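Local coordinates for protein beta-mannosidase (Trichoderma harzianum, PDB 4CVU) that probably hydrolyses terminal, non-reducing beta-D-mannose residues from beta-mannosides, as a secreted glycoside hydrolase of family 2, at residues 104-109 with 259-264; 165-170 with 185-190; 579-584 with 851-856. All blocks are in the same frame, centred on the assembly; numbering follows the deposited sequence.

Interaction 1: 104-109 with 259-264; sequences ATWLVF and DFLGTL. With MAN (alpha-D-mannopyranose), chain E.
L261 lays its forked end over one face of the W106 indole, and this CH-pi contact makes up most of the interface. Methyl CD2 sits 3.8 Å from the centroid of the six-membered ring of W106 and only 2° off the ring normal, so the methyl sits almost straight above that ring. The other methyl, CD1, covers the inner part of the same face, 3.8 Å from CG of W106. Both branches touch the indole, and the two side chains cross at a slant. CG of W106 is anti to the carbonyl carbon (chi1 -68°), and chi2 of 86° turns the indole across the CA-CB-CG plane, presenting a face to L261.

Aliphatic packing adds a second, smaller patch. V108, two residues along the strand and pointing the same way as W106, meets L261 tip to tip, CG2 of V108 lying 3.9 Å from CD1 of L261. That methyl touches both the indole and the valine, which lie at about a right angle around it. The contact joins strand 103-109 of the galactose-binding-like beta-sandwich domain to the end of strand 252-261 in the following immunoglobulin-like domain, the first two domains of the family 2 architecture. F136 and L229 also touch L261, extending the apolar seam. Were W106 an alanine, both methyls of L261 would probably lose the flat surface they rest on, opening a gap at the domain boundary.

Polar contacts lie two residues earlier on the second strand. D259 accepts a hydrogen bond at OD1 from O6 of a mannose of an attached glycan, at 2.7 Å; T298 binds the same sugar, and R473 forms a salt bridge with OD2 of D259.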
loop_
_atom_site.group_PDB
_atom_site.type_symbol
_atom_site.label_atom_id
_atom_site.label_comp_id
_atom_site.label_asym_id
_atom_site.label_seq_id
_atom_site.Cartn_x
_atom_site.Cartn_y
_atom_site.Cartn_z
ATOM N N ALA A 104 33.640 12.013 -39.543
ATOM C CA ALA A 104 32.267 12.480 -39.391
ATOM C C ALA A 104 31.692 11.903 -38.084
ATOM O O ALA A 104 31.756 10.692 -37.858
ATOM C CB ALA A 104 31.413 12.058 -40.573
ATOM N N THR A 105 31.132 12.779 -37.247
ATOM C CA THR A 105 30.552 12.376 -35.970
ATOM C C THR A 105 29.047 12.558 -36.029
ATOM O O THR A 105 28.569 13.675 -36.195
ATOM C CB THR A 105 31.124 13.220 -34.817
ATOM O OG1 THR A 105 32.556 13.095 -34.782
ATOM C CG2 THR A 105 30.568 12.766 -33.459
ATOM N N TRP A 106 28.313 11.450 -35.860
ATOM C CA TRP A 106 26.851 11.448 -35.879
ATOM C C TRP A 106 26.241 11.070 -34.521
ATOM O O TRP A 106 26.781 10.245 -33.790
ATOM C CB TRP A 106 26.343 10.448 -36.924
ATOM C CG TRP A 106 26.637 10.840 -38.333
ATOM C CD1 TRP A 106 27.786 10.579 -39.037
ATOM C CD2 TRP A 106 25.775 11.556 -39.224
ATOM N NE1 TRP A 106 27.690 11.087 -40.312
ATOM C CE2 TRP A 106 26.468 11.696 -40.454
ATOM C CE3 TRP A 106 24.495 12.104 -39.103
ATOM C CZ2 TRP A 106 25.912 12.359 -41.558
ATOM C CZ3 TRP A 106 23.931 12.744 -40.180
ATOM C CH2 TRP A 106 24.652 12.888 -41.411
ATOM N N LEU A 107 25.110 11.693 -34.211
ATOM C CA LEU A 107 24.214 11.205 -33.160
ATOM C C LEU A 107 23.153 10.359 -33.840
ATOM O O LEU A 107 22.507 10.804 -34.790
ATOM C CB LEU A 107 23.544 12.365 -32.418
ATOM C CG LEU A 107 24.457 13.400 -31.767
ATOM C CD1 LEU A 107 23.644 14.507 -31.117
ATOM C CD2 LEU A 107 25.363 12.737 -30.753
ATOM N N VAL A 108 22.968 9.141 -33.352
ATOM C CA VAL A 108 21.895 8.285 -33.852
ATOM C C VAL A 108 20.976 7.918 -32.695
ATOM O O VAL A 108 21.417 7.318 -31.726
ATOM C CB VAL A 108 22.429 7.011 -34.538
ATOM C CG1 VAL A 108 21.276 6.202 -35.112
ATOM C CG2 VAL A 108 23.406 7.374 -35.665
ATOM N N PHE A 109 19.704 8.286 -32.833
ATOM C CA PHE A 109 18.685 8.069 -31.795
ATOM C C PHE A 109 17.587 7.168 -32.329
ATOM O O PHE A 109 16.859 7.539 -33.252
ATOM C CB PHE A 109 18.057 9.398 -31.368
ATOM C CG PHE A 109 19.016 10.355 -30.704
ATOM C CD1 PHE A 109 19.526 10.080 -29.443
ATOM C CD2 PHE A 109 19.368 11.550 -31.319
ATOM C CE1 PHE A 109 20.381 10.950 -28.802
ATOM C CE2 PHE A 109 20.230 12.438 -30.687
ATOM C CZ PHE A 109 20.747 12.134 -29.437
ATOM N N ASP A 259 19.739 1.217 -45.485
ATOM C CA ASP A 259 19.991 2.617 -45.150
ATOM C C ASP A 259 21.277 2.723 -44.317
ATOM O O ASP A 259 21.569 1.832 -43.530
ATOM C CB ASP A 259 18.807 3.215 -44.375
ATOM C CG ASP A 259 17.494 3.115 -45.147
ATOM O OD1 ASP A 259 17.533 3.284 -46.373
ATOM O OD2 ASP A 259 16.426 2.841 -44.531
ATOM N N PHE A 260 22.040 3.805 -44.497
ATOM C CA PHE A 260 23.363 3.935 -43.858
ATOM C C PHE A 260 23.839 5.393 -43.704
ATOM O O PHE A 260 23.253 6.313 -44.261
ATOM C CB PHE A 260 24.402 3.120 -44.652
ATOM C CG PHE A 260 24.540 3.548 -46.106
ATOM C CD1 PHE A 260 25.394 4.580 -46.472
ATOM C CD2 PHE A 260 23.783 2.940 -47.100
ATOM C CE1 PHE A 260 25.492 4.996 -47.810
ATOM C CE2 PHE A 260 23.872 3.350 -48.424
ATOM C CZ PHE A 260 24.723 4.378 -48.787
ATOM N N LEU A 261 24.876 5.579 -42.896
ATOM C CA LEU A 261 25.708 6.779 -42.913
ATOM C C LEU A 261 27.170 6.326 -43.242
ATOM O O LEU A 261 27.506 5.206 -42.933
ATOM C CB LEU A 261 25.663 7.459 -41.536
ATOM C CG LEU A 261 24.302 7.760 -40.894
ATOM C CD1 LEU A 261 24.433 7.979 -39.392
ATOM C CD2 LEU A 261 23.598 8.949 -41.531
ATOM N N GLY A 262 28.046 7.093 -43.900
ATOM C CA GLY A 262 27.784 8.243 -44.745
ATOM C C GLY A 262 28.056 7.964 -46.243
ATOM O O GLY A 262 27.111 7.870 -47.034
ATOM N N THR A 263 29.321 7.831 -46.661
ATOM C CA THR A 263 29.647 7.875 -48.127
ATOM C C THR A 263 29.938 6.520 -48.811
ATOM O O THR A 263 30.994 5.928 -48.611
ATOM C CB THR A 263 30.840 8.806 -48.426
ATOM O OG1 THR A 263 30.636 10.078 -47.810
ATOM C CG2 THR A 263 31.000 9.009 -49.924
ATOM N N LEU A 264 28.999 6.047 -49.625
ATOM C CA LEU A 264 29.179 4.811 -50.385
ATOM C C LEU A 264 29.645 5.165 -51.806
ATOM O O LEU A 264 28.911 5.841 -52.537
ATOM C CB LEU A 264 27.870 4.012 -50.492
ATOM C CG LEU A 264 27.890 2.735 -51.355
ATOM C CD1 LEU A 264 28.936 1.750 -50.860
ATOM C CD2 LEU A 264 26.529 2.058 -51.431
HETATM C C1 MAN E . 13.497 8.233 -48.546
HETATM C C2 MAN E . 14.692 9.112 -48.251
HETATM C C3 MAN E . 15.927 8.520 -48.915
HETATM C C4 MAN E . 16.071 7.022 -48.582
HETATM C C5 MAN E . 14.762 6.259 -48.718
HETATM C C6 MAN E . 14.893 4.833 -48.195
HETATM O O2 MAN E . 14.910 9.158 -46.846
HETATM O O3 MAN E . 17.071 9.205 -48.443
HETATM O O4 MAN E . 16.976 6.394 -49.469
HETATM O O5 MAN E . 13.735 6.917 -48.060
HETATM O O6 MAN E . 15.317 4.786 -46.851
#

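Interaction 2: 165-170 with 185-190; sequences AINASD and YPNRQW. With NAG (2-acetamido-2-deoxy-beta-D-glucopyranose), chain J.
I166 drives its CG2 methyl onto one face of the W190 indole, while N167, next on the helix, sets its amide across the side chain of N187. The methyl lies 3.9 Å from the centroid of the five-membered ring of W190, 26° off the ring normal, a CH-pi contact displaced toward the rim; the nearest ring atom is CD2 of W190, 3.6 Å from CG2 of I166. N167 and N187 cross at about a right angle, yet their amide planes are tilted by only 27°. OD1 of N187 approaches CG of N167 at 3.2 Å, and ND2 of N187 is hydrogen-bonded to OD1 of N164. A chi1 of 172° sends the N167 side chain away from its own backbone nitrogen, and ND2 is linked covalently to C1 of N-acetylglucosamine, the mark of an N-glycosylated asparagine. OD1 of N167 takes a hydrogen bond from a water at 2.8 Å, and the same water accepts from NE1 of W190 in the plane of the indole, bridging the two segments. The C-terminal turn of helix 159-168 is thereby packed on the 3-10 segment 188-190 within the loop leading to strand 215-221, with Y115 against I166 and P455 against W190.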
loop_
_atom_site.group_PDB
_atom_site.type_symbol
_atom_site.label_atom_id
_atom_site.label_comp_id
_atom_site.label_asym_id
_atom_site.label_seq_id
_atom_site.Cartn_x
_atom_site.Cartn_y
_atom_site.Cartn_z
ATOM N N ALA A 165 -0.776 24.581 -27.158
ATOM C CA ALA A 165 -0.309 25.776 -27.879
ATOM C C ALA A 165 -0.568 25.650 -29.381
ATOM O O ALA A 165 -1.012 26.608 -30.014
ATOM C CB ALA A 165 1.170 26.031 -27.594
ATOM N N ILE A 166 -0.326 24.458 -29.939
ATOM C CA ILE A 166 -0.635 24.178 -31.342
ATOM C C ILE A 166 -2.127 24.381 -31.607
ATOM O O ILE A 166 -2.520 25.073 -32.574
ATOM C CB ILE A 166 -0.248 22.742 -31.758
ATOM C CG1 ILE A 166 1.263 22.615 -31.874
ATOM C CG2 ILE A 166 -0.916 22.360 -33.072
ATOM C CD1 ILE A 166 1.785 21.198 -32.045
ATOM N N ASN A 167 -2.960 23.783 -30.759
ATOM C CA ASN A 167 -4.396 23.843 -30.983
ATOM C C ASN A 167 -4.987 25.280 -30.854
ATOM O O ASN A 167 -5.946 25.631 -31.536
ATOM C CB ASN A 167 -5.150 22.921 -30.046
ATOM C CG ASN A 167 -6.633 23.129 -30.148
ATOM O OD1 ASN A 167 -7.285 22.632 -31.063
ATOM N ND2 ASN A 167 -7.179 23.908 -29.212
ATOM N N ALA A 168 -4.440 26.063 -29.937
ATOM C CA ALA A 168 -4.990 27.381 -29.614
ATOM C C ALA A 168 -4.959 28.328 -30.827
ATOM O O ALA A 168 -5.774 29.235 -30.923
ATOM C CB ALA A 168 -4.230 27.989 -28.444
ATOM N N SER A 169 -4.012 28.114 -31.737
ATOM C CA SER A 169 -3.888 28.913 -32.947
ATOM C C SER A 169 -5.109 28.743 -33.831
ATOM O O SER A 169 -5.518 27.623 -34.111
ATOM C CB SER A 169 -2.643 28.480 -33.728
ATOM O OG SER A 169 -2.621 29.009 -35.040
ATOM N N ASP A 170 -5.664 29.862 -34.287
ATOM C CA ASP A 170 -6.790 29.858 -35.228
ATOM C C ASP A 170 -6.350 29.524 -36.651
ATOM O O ASP A 170 -7.198 29.391 -37.525
ATOM C CB ASP A 170 -7.492 31.235 -35.241
ATOM C CG ASP A 170 -8.237 31.542 -33.940
ATOM O OD1 ASP A 170 -8.643 30.586 -33.225
ATOM O OD2 ASP A 170 -8.413 32.751 -33.621
ATOM N N TYR A 185 -6.132 13.966 -21.317
ATOM C CA TYR A 185 -5.627 15.172 -22.018
ATOM C C TYR A 185 -6.269 15.376 -23.391
ATOM O O TYR A 185 -6.456 14.438 -24.118
ATOM C CB TYR A 185 -4.130 15.129 -22.241
ATOM C CG TYR A 185 -3.361 15.190 -20.955
ATOM C CD1 TYR A 185 -3.050 16.418 -20.359
ATOM C CD2 TYR A 185 -2.966 14.034 -20.303
ATOM C CE1 TYR A 185 -2.344 16.489 -19.165
ATOM C CE2 TYR A 185 -2.259 14.085 -19.101
ATOM C CZ TYR A 185 -1.949 15.292 -18.542
ATOM O OH TYR A 185 -1.239 15.310 -17.363
ATOM N N PRO A 186 -6.617 16.614 -23.735
ATOM C CA PRO A 186 -7.107 16.958 -25.062
ATOM C C PRO A 186 -5.986 17.177 -26.048
ATOM O O PRO A 186 -4.832 17.299 -25.682
ATOM C CB PRO A 186 -7.773 18.307 -24.824
ATOM C CG PRO A 186 -6.954 18.899 -23.717
ATOM C CD PRO A 186 -6.688 17.753 -22.806
ATOM N N ASN A 187 -6.352 17.276 -27.312
ATOM C CA ASN A 187 -5.447 17.669 -28.385
ATOM C C ASN A 187 -4.411 16.676 -28.891
ATOM O O ASN A 187 -3.536 17.082 -29.623
ATOM C CB ASN A 187 -4.773 19.027 -28.096
ATOM C CG ASN A 187 -5.763 20.151 -27.946
ATOM O OD1 ASN A 187 -6.690 20.299 -28.726
ATOM N ND2 ASN A 187 -5.622 20.879 -26.902
ATOM N N ARG A 188 -4.542 15.390 -28.552
ATOM C CA ARG A 188 -3.565 14.362 -28.884
ATOM C C ARG A 188 -3.373 14.150 -30.389
ATOM O O ARG A 188 -2.380 13.640 -30.827
ATOM C CB ARG A 188 -3.908 13.034 -28.205
ATOM C CG ARG A 188 -5.055 12.272 -28.805
ATOM C CD ARG A 188 -5.584 11.108 -27.944
ATOM N NE ARG A 188 -6.936 10.678 -28.318
ATOM C CZ ARG A 188 -7.189 9.784 -29.263
ATOM N NH1 ARG A 188 -6.214 9.288 -29.925
ATOM N NH2 ARG A 188 -8.418 9.393 -29.572
ATOM N N GLN A 189 -4.361 14.550 -31.185
ATOM C CA GLN A 189 -4.273 14.351 -32.625
ATOM C C GLN A 189 -3.083 15.122 -33.244
ATOM O O GLN A 189 -2.635 14.800 -34.353
ATOM C CB GLN A 189 -5.604 14.746 -33.292
ATOM C CG GLN A 189 -5.921 16.239 -33.366
ATOM C CD GLN A 189 -6.656 16.773 -32.157
ATOM O OE1 GLN A 189 -6.537 16.235 -31.038
ATOM N NE2 GLN A 189 -7.386 17.891 -32.354
ATOM N N TRP A 190 -2.589 16.131 -32.526
ATOM C CA TRP A 190 -1.529 17.029 -33.036
ATOM C C TRP A 190 -0.122 16.505 -32.805
ATOM O O TRP A 190 0.828 17.079 -33.304
ATOM C CB TRP A 190 -1.661 18.459 -32.425
ATOM C CG TRP A 190 -2.761 19.183 -33.070
ATOM C CD1 TRP A 190 -3.979 19.475 -32.539
ATOM C CD2 TRP A 190 -2.793 19.629 -34.419
ATOM N NE1 TRP A 190 -4.770 20.105 -33.468
ATOM C CE2 TRP A 190 -4.061 20.206 -34.637
ATOM C CE3 TRP A 190 -1.855 19.632 -35.467
ATOM C CZ2 TRP A 190 -4.421 20.767 -35.863
ATOM C CZ3 TRP A 190 -2.210 20.203 -36.683
ATOM C CH2 TRP A 190 -3.481 20.755 -36.870
HETATM C C1 NAG J . -8.572 24.316 -29.236
HETATM C C2 NAG J . -9.322 24.376 -27.918
HETATM C C3 NAG J . -10.688 25.034 -27.998
HETATM C C4 NAG J . -10.665 26.352 -28.778
HETATM C C5 NAG J . -9.826 26.232 -30.047
HETATM C C6 NAG J . -9.672 27.598 -30.734
HETATM C C7 NAG J . -8.873 22.653 -26.282
HETATM C C8 NAG J . -9.187 21.247 -25.867
HETATM N N2 NAG J . -9.499 23.042 -27.390
HETATM O O3 NAG J . -11.092 25.260 -26.663
HETATM O O4 NAG J . -11.994 26.643 -29.155
HETATM O O5 NAG J . -8.549 25.644 -29.774
HETATM O O6 NAG J . -8.314 27.996 -30.825
HETATM O O7 NAG J . -8.077 23.349 -25.620
HETATM O O HOH W 1 -7.449 21.015 -33.403
#

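Interaction 3: 579-584 with 851-856; sequences VSFDTS and PVWPNQ
F581 and W853 meet obliquely, ring against ring, and join the loop between strands 570-572 and 592-595 to the connection between strands 841-849 and 864-869. On F581, CB is already in contact: it lies 4.0 Å from CH2 of W853, with CZ3 slightly farther off. CG of F581, anti to its carbonyl carbon and beside the backbone N (chi1 -62°), is 4.1 Å from CZ3 of W853, and CD2 of F581 comes to 4.0 Å from that same carbon. Past CD2 the phenyl ring runs on beyond the indole, for the side chains slide past each other in opposite directions. The F581 ring also meets Y655, edge to face, and F678 of helix 664-692. The phenyl plane and that of the indole's six-membered ring stand at 35°, with centroids 5.7 Å apart.

Each loop has internal bonds close to its aromatic residue. F581 occupies a type I beta turn from V579 to D582, closed by D582 N to V579 O. After it D582 forms an Asx turn: OD1 of D582 accepts from S584 N and, at 2.7 Å, from S584 OG, both reaching it from the same face of the carboxylate plane. On the other side, W853 N donates to OE1 of Q856 at 3.1 Å, in the carbonyl plane and on a lone pair, and W853 O takes the backbone N of Q856.

W746 and Y748 also meet W853, so the pair belongs to a larger aromatic cluster near the surface. Between the two loops the contact is wholly carbon on carbon, implying attachment by dispersion and exclusion of water, so orientation probably depends on the surrounding cluster rather than on a polar bond between the loops.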
loop_
_atom_site.group_PDB
_atom_site.type_symbol
_atom_site.label_atom_id
_atom_site.label_comp_id
_atom_site.label_asym_id
_atom_site.label_seq_id
_atom_site.Cartn_x
_atom_site.Cartn_y
_atom_site.Cartn_z
ATOM N N VAL A 579 -29.086 -9.367 -22.631
ATOM C CA VAL A 579 -28.906 -10.113 -23.866
ATOM C C VAL A 579 -27.520 -10.730 -24.042
ATOM O O VAL A 579 -27.208 -11.276 -25.127
ATOM C CB VAL A 579 -29.207 -9.238 -25.111
ATOM C CG1 VAL A 579 -30.672 -8.790 -25.099
ATOM C CG2 VAL A 579 -28.274 -8.049 -25.188
ATOM N N SER A 580 -26.685 -10.666 -22.992
ATOM C CA SER A 580 -25.298 -11.084 -23.096
ATOM C C SER A 580 -25.078 -12.497 -23.596
ATOM O O SER A 580 -24.093 -12.765 -24.238
ATOM C CB SER A 580 -24.616 -10.915 -21.728
ATOM O OG SER A 580 -24.659 -9.543 -21.318
ATOM N N PHE A 581 -25.979 -13.409 -23.255
ATOM C CA PHE A 581 -25.885 -14.820 -23.655
ATOM C C PHE A 581 -26.905 -15.184 -24.722
ATOM O O PHE A 581 -27.182 -16.349 -24.954
ATOM C CB PHE A 581 -26.077 -15.682 -22.419
ATOM C CG PHE A 581 -25.001 -15.450 -21.387
ATOM C CD1 PHE A 581 -23.722 -15.913 -21.629
ATOM C CD2 PHE A 581 -25.255 -14.761 -20.228
ATOM C CE1 PHE A 581 -22.699 -15.686 -20.689
ATOM C CE2 PHE A 581 -24.237 -14.543 -19.277
ATOM C CZ PHE A 581 -22.972 -15.000 -19.542
ATOM N N ASP A 582 -27.442 -14.175 -25.355
ATOM C CA ASP A 582 -28.451 -14.358 -26.407
ATOM C C ASP A 582 -27.806 -14.267 -27.769
ATOM O O ASP A 582 -27.531 -13.174 -28.285
ATOM C CB ASP A 582 -29.495 -13.264 -26.264
ATOM C CG ASP A 582 -30.620 -13.434 -27.271
ATOM O OD1 ASP A 582 -30.475 -14.323 -28.139
ATOM O OD2 ASP A 582 -31.599 -12.681 -27.193
ATOM N N THR A 583 -27.545 -15.414 -28.383
ATOM C CA THR A 583 -26.816 -15.437 -29.656
ATOM C C THR A 583 -27.502 -14.685 -30.802
ATOM O O THR A 583 -26.833 -14.339 -31.780
ATOM C CB THR A 583 -26.563 -16.862 -30.154
ATOM O OG1 THR A 583 -27.815 -17.537 -30.249
ATOM C CG2 THR A 583 -25.636 -17.612 -29.200
ATOM N N SER A 584 -28.798 -14.384 -30.686
ATOM C CA SER A 584 -29.425 -13.552 -31.712
ATOM C C SER A 584 -29.025 -12.064 -31.588
ATOM O O SER A 584 -29.335 -11.281 -32.475
ATOM C CB SER A 584 -30.948 -13.745 -31.737
ATOM O OG SER A 584 -31.536 -13.471 -30.497
ATOM N N PRO A 851 -28.747 -26.043 -17.407
ATOM C CA PRO A 851 -30.075 -25.657 -17.921
ATOM C C PRO A 851 -30.755 -24.518 -17.156
ATOM O O PRO A 851 -31.876 -24.139 -17.475
ATOM C CB PRO A 851 -30.885 -26.934 -17.778
ATOM C CG PRO A 851 -30.275 -27.608 -16.596
ATOM C CD PRO A 851 -28.810 -27.295 -16.633
ATOM N N VAL A 852 -30.061 -23.967 -16.169
ATOM C CA VAL A 852 -30.456 -22.700 -15.551
ATOM C C VAL A 852 -29.223 -21.798 -15.457
ATOM O O VAL A 852 -28.123 -22.237 -15.748
ATOM C CB VAL A 852 -31.052 -22.918 -14.142
ATOM C CG1 VAL A 852 -32.363 -23.697 -14.229
ATOM C CG2 VAL A 852 -30.048 -23.624 -13.241
ATOM N N TRP A 853 -29.417 -20.549 -15.033
ATOM C CA TRP A 853 -28.293 -19.629 -14.844
ATOM C C TRP A 853 -27.526 -20.077 -13.609
ATOM O O TRP A 853 -28.093 -20.712 -12.718
ATOM C CB TRP A 853 -28.755 -18.177 -14.715
ATOM C CG TRP A 853 -29.533 -17.750 -15.913
ATOM C CD1 TRP A 853 -30.841 -17.405 -15.949
ATOM C CD2 TRP A 853 -29.059 -17.686 -17.271
ATOM N NE1 TRP A 853 -31.213 -17.103 -17.245
ATOM C CE2 TRP A 853 -30.138 -17.267 -18.071
ATOM C CE3 TRP A 853 -27.819 -17.914 -17.878
ATOM C CZ2 TRP A 853 -30.027 -17.097 -19.460
ATOM C CZ3 TRP A 853 -27.704 -17.746 -19.261
ATOM C CH2 TRP A 853 -28.805 -17.345 -20.035
ATOM N N PRO A 854 -26.231 -19.761 -13.556
ATOM C CA PRO A 854 -25.467 -20.207 -12.394
ATOM C C PRO A 854 -26.111 -19.833 -11.065
ATOM O O PRO A 854 -26.085 -20.645 -10.134
ATOM C CB PRO A 854 -24.104 -19.539 -12.573
ATOM C CG PRO A 854 -23.984 -19.307 -14.030
ATOM C CD PRO A 854 -25.379 -19.163 -14.608
ATOM N N ASN A 855 -26.727 -18.647 -10.965
ATOM C CA ASN A 855 -27.378 -18.242 -9.706
ATOM C C ASN A 855 -28.608 -19.023 -9.309
ATOM O O ASN A 855 -29.116 -18.832 -8.221
ATOM C CB ASN A 855 -27.693 -16.716 -9.662
ATOM C CG ASN A 855 -28.633 -16.259 -10.772
ATOM O OD1 ASN A 855 -29.093 -17.052 -11.598
ATOM N ND2 ASN A 855 -28.849 -14.953 -10.840
ATOM N N GLN A 856 -29.107 -19.876 -10.190
ATOM C CA GLN A 856 -30.282 -20.681 -9.915
ATOM C C GLN A 856 -29.931 -22.127 -9.555
ATOM O O GLN A 856 -30.800 -22.876 -9.091
ATOM C CB GLN A 856 -31.172 -20.657 -11.146
ATOM C CG GLN A 856 -31.747 -19.268 -11.391
ATOM C CD GLN A 856 -32.543 -19.160 -12.681
ATOM O OE1 GLN A 856 -32.083 -19.539 -13.775
ATOM N NE2 GLN A 856 -33.728 -18.585 -12.567
#

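How the interactions relate
From the N terminus, strand 103-109 opens interaction 1, which closes some 150 residues later at 259-264 and ties the galactose-binding-like domain to the immunoglobulin-like domain that follows. Inside that span, interaction 2 closes a much shorter loop, from the end of helix 159-168 to 185-190, wholly within the first domain; the two centres lie 34 Å apart. Interaction 3 opens only after both have closed. Its span of 266 intervening residues links the 579-584 loop to the connection between strands 841-849 and 864-869, which belong to the two C-terminal antiparallel sheets. It lies across the chain's centre from interaction 1, about 63 Å away centre to centre. None of the three touches another.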